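Local atomic coordinates of allergen Bos d 2 (PDB entry 4WFV), a protein that belongs to the lipocalin family, is a major allergen of cow dander, and probably serves as a pheromone carrier. Residues A[24-29]-A[144-149]. Sequence-based numbering, arbitrary orientation.
Sequences DNKDKI and NIENLI
The amide nitrogen ND2 of Asn-144 donates to the backbone oxygen of Ala-23, just before residues 24-29, and lies 3.5 Å from the carbonyl oxygen O of Asp-24. Lys-26 passes across the flat face of this amide, the two side chains crossing at about a right angle: its CB sits over the nitrogen side, 3.9 Å from Asn-144 ND2, and its CD is 3.9 Å from Asn-144 OD1. With CG anti to the backbone N (chi1 -177°), the lysine reaches over the amide before chi3 bends its chain. Its CD also comes within 4.1 Å of Glu-146 OE2, yet NZ stays 5.3 Å from that oxygen; their charged atoms do not meet, and any attraction between the opposite charges is probably weak. The carboxylate's ion pair is made by OE1 with Arg-36, whose NH1 also binds the carbonyl oxygen of Ile-29. In this lipocalin barrel, residues 24-29 belong to the loop following strand 17-23, while 146-147 is the short strand added antiparallel to the outer edge of that same strand, with Glu-146 backbone-bonded to Ala-21. The CD1 methyl of Ile-29 packs 3.8 Å from Glu-146 CG and also comes up against the carbonyl oxygen of Asn-144, 3.6 Å from CD1 to O. Beyond it, Leu-148 CD1 approaches Ile-29 O at 4.5 Å, and Met-113 of strand 110-118 also touches the isoleucine side chain.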
ATOM      1  N   ASP A  24       3.682   7.957  -9.503  1.00  8.40           N
ATOM      2  CA  ASP A  24       4.080   8.904 -10.534  1.00  9.66           C
ATOM      3  C   ASP A  24       5.596   8.899 -10.709  1.00 11.62           C
ATOM      4  O   ASP A  24       6.087   9.067 -11.824  1.00 15.33           O
ATOM      5  CB  ASP A  24       3.472  10.307 -10.324  1.00  8.50           C
ATOM      6  CG  ASP A  24       3.767  10.916  -8.955  1.00 10.20           C
ATOM      7  OD1 ASP A  24       4.485  10.324  -8.125  1.00  9.69           O
ATOM      8  OD2 ASP A  24       3.292  12.049  -8.734  1.00 15.22           O
ATOM      9  N   ASN A  25       6.332   8.674  -9.624  1.00  9.26           N
ATOM     10  CA  ASN A  25       7.777   8.469  -9.699  1.00 10.15           C
ATOM     11  C   ASN A  25       8.085   6.983  -9.653  1.00  9.46           C
ATOM     12  O   ASN A  25       8.188   6.394  -8.576  1.00  9.34           O
ATOM     13  CB  ASN A  25       8.476   9.185  -8.540  1.00  9.33           C
ATOM     14  CG  ASN A  25       8.349  10.687  -8.632  1.00 11.26           C
ATOM     15  OD1 ASN A  25       8.411  11.255  -9.722  1.00 14.38           O
ATOM     16  ND2 ASN A  25       8.166  11.337  -7.498  1.00 10.50           N
ATOM     17  N   LYS A  26       8.199   6.369 -10.826  1.00 10.48           N
ATOM     18  CA  LYS A  26       8.297   4.914 -10.903  1.00 13.14           C
ATOM     19  C   LYS A  26       9.482   4.351 -10.133  1.00  9.31           C
ATOM     20  O   LYS A  26       9.402   3.246  -9.602  1.00  9.09           O
ATOM     21  CB  LYS A  26       8.324   4.436 -12.357  1.00 18.23           C
ATOM     22  CG  LYS A  26       8.359   2.922 -12.501  1.00 25.13           C
ATOM     23  CD  LYS A  26       8.181   2.469 -13.947  1.00 30.55           C
ATOM     24  CE  LYS A  26       9.394   2.806 -14.796  1.00 25.03           C
ATOM     25  NZ  LYS A  26       9.247   2.248 -16.175  1.00 27.34           N
ATOM     26  N   ASP A  27      10.579   5.100 -10.070  1.00  9.04           N
ATOM     27  CA  ASP A  27      11.794   4.599  -9.431  1.00  9.89           C
ATOM     28  C   ASP A  27      11.570   4.222  -7.973  1.00  9.58           C
ATOM     29  O   ASP A  27      12.282   3.382  -7.445  1.00 10.48           O
ATOM     30  CB  ASP A  27      12.947   5.602  -9.556  1.00 11.20           C
ATOM     31  CG  ASP A  27      12.639   6.917  -8.894  1.00  9.91           C
ATOM     32  OD1 ASP A  27      11.836   7.686  -9.454  1.00 12.95           O
ATOM     33  OD2 ASP A  27      13.189   7.185  -7.810  1.00 12.16           O
ATOM     34  N   LYS A  28      10.576   4.834  -7.328  1.00  8.71           N
ATOM     35  CA  LYS A  28      10.288   4.522  -5.928  1.00  9.01           C
ATOM     36  C   LYS A  28       9.726   3.117  -5.719  1.00  7.94           C
ATOM     37  O   LYS A  28       9.853   2.571  -4.622  1.00  8.51           O
ATOM     38  CB  LYS A  28       9.303   5.526  -5.336  1.00  8.42           C
ATOM     39  CG  LYS A  28       9.839   6.944  -5.221  1.00  9.54           C
ATOM     40  CD  LYS A  28      10.916   7.029  -4.149  1.00  9.20           C
ATOM     41  CE  LYS A  28      11.396   8.473  -3.938  1.00  9.82           C
ATOM     42  NZ  LYS A  28      12.379   8.571  -2.814  1.00 10.72           N
ATOM     43  N   ILE A  29       9.091   2.551  -6.748  1.00  7.03           N
ATOM     44  CA  ILE A  29       8.373   1.284  -6.592  1.00  7.24           C
ATOM     45  C   ILE A  29       8.870   0.123  -7.454  1.00  8.23           C
ATOM     46  O   ILE A  29       8.311  -0.958  -7.398  1.00  8.02           O
ATOM     47  CB  ILE A  29       6.852   1.452  -6.832  1.00  7.03           C
ATOM     48  CG1 ILE A  29       6.567   1.922  -8.274  1.00  8.07           C
ATOM     49  CG2 ILE A  29       6.256   2.395  -5.799  1.00  7.29           C
ATOM     50  CD1 ILE A  29       5.103   1.690  -8.694  1.00  9.43           C
ATOM     51  N   ASN A 144       2.408   3.232 -14.960  1.00  9.04           N
ATOM     52  CA  ASN A 144       3.464   2.887 -14.010  1.00  9.47           C
ATOM     53  C   ASN A 144       3.087   1.781 -13.023  1.00  8.13           C
ATOM     54  O   ASN A 144       3.766   1.587 -12.016  1.00 10.16           O
ATOM     55  CB  ASN A 144       3.945   4.125 -13.251  1.00  8.95           C
ATOM     56  CG  ASN A 144       4.802   5.040 -14.114  1.00 11.84           C
ATOM     57  OD1 ASN A 144       5.178   4.683 -15.233  1.00 13.85           O
ATOM     58  ND2 ASN A 144       5.118   6.222 -13.595  1.00 10.63           N
ATOM     59  N   ILE A 145       2.032   1.034 -13.318  1.00  8.26           N
ATOM     60  CA  ILE A 145       1.678  -0.085 -12.455  1.00  9.35           C
ATOM     61  C   ILE A 145       2.768  -1.157 -12.513  1.00  9.99           C
ATOM     62  O   ILE A 145       3.287  -1.478 -13.591  1.00 12.28           O
ATOM     63  CB  ILE A 145       0.329  -0.717 -12.847  1.00  9.63           C
ATOM     64  CG1 ILE A 145      -0.830   0.208 -12.484  1.00 11.54           C
ATOM     65  CG2 ILE A 145       0.157  -2.064 -12.145  1.00 11.27           C
ATOM     66  CD1 ILE A 145      -2.189  -0.262 -13.017  1.00 12.50           C
ATOM     67  N   GLU A 146       3.119  -1.679 -11.337  1.00  9.62           N
ATOM     68  CA  GLU A 146       4.054  -2.794 -11.176  1.00  9.85           C
ATOM     69  C   GLU A 146       3.270  -3.940 -10.552  1.00  9.60           C
ATOM     70  O   GLU A 146       2.493  -3.721  -9.622  1.00  9.53           O
ATOM     71  CB  GLU A 146       5.202  -2.399 -10.224  1.00 10.79           C
ATOM     72  CG  GLU A 146       6.159  -1.322 -10.747  1.00 11.45           C
ATOM     73  CD  GLU A 146       7.266  -1.897 -11.618  1.00 14.64           C
ATOM     74  OE1 GLU A 146       7.884  -2.906 -11.219  1.00 13.36           O
ATOM     75  OE2 GLU A 146       7.533  -1.335 -12.703  1.00 17.36           O
ATOM     76  N   ASN A 147       3.448  -5.158 -11.062  1.00 10.03           N
ATOM     77  CA  ASN A 147       2.894  -6.321 -10.381  1.00  9.11           C
ATOM     78  C   ASN A 147       3.916  -6.811  -9.367  1.00  9.93           C
ATOM     79  O   ASN A 147       4.964  -7.342  -9.729  1.00 12.69           O
ATOM     80  CB  ASN A 147       2.514  -7.439 -11.352  1.00 11.12           C
ATOM     81  CG  ASN A 147       1.889  -8.632 -10.643  1.00 12.93           C
ATOM     82  OD1 ASN A 147       2.413  -9.120  -9.642  1.00 12.00           O
ATOM     83  ND2 ASN A 147       0.748  -9.097 -11.151  1.00 15.10           N
ATOM     84  N   LEU A 148       3.634  -6.567  -8.101  1.00  6.74           N
ATOM     85  CA  LEU A 148       4.555  -6.913  -7.032  1.00  7.04           C
ATOM     86  C   LEU A 148       4.498  -8.377  -6.614  1.00  7.71           C
ATOM     87  O   LEU A 148       5.519  -8.940  -6.234  1.00  7.42           O
ATOM     88  CB  LEU A 148       4.300  -6.034  -5.805  1.00  8.04           C
ATOM     89  CG  LEU A 148       5.136  -4.751  -5.737  1.00  7.81           C
ATOM     90  CD1 LEU A 148       4.932  -3.889  -6.984  1.00  8.23           C
ATOM     91  CD2 LEU A 148       4.779  -3.958  -4.482  1.00  9.72           C
ATOM     92  N   ILE A 149       3.328  -8.995  -6.664  1.00  7.94           N
ATOM     93  CA  ILE A 149       3.275 -10.374  -6.197  1.00  7.35           C
ATOM     94  C   ILE A 149       4.153 -11.286  -7.059  1.00  8.31           C
ATOM     95  O   ILE A 149       4.736 -12.251  -6.549  1.00  9.40           O
ATOM     96  CB  ILE A 149       1.836 -10.892  -6.022  1.00  7.18           C
ATOM     97  CG1 ILE A 149       1.889 -12.287  -5.386  1.00  9.26           C
ATOM     98  CG2 ILE A 149       1.087 -10.937  -7.349  1.00 10.15           C
ATOM     99  CD1 ILE A 149       0.582 -12.743  -4.805  1.00 10.61           C
TER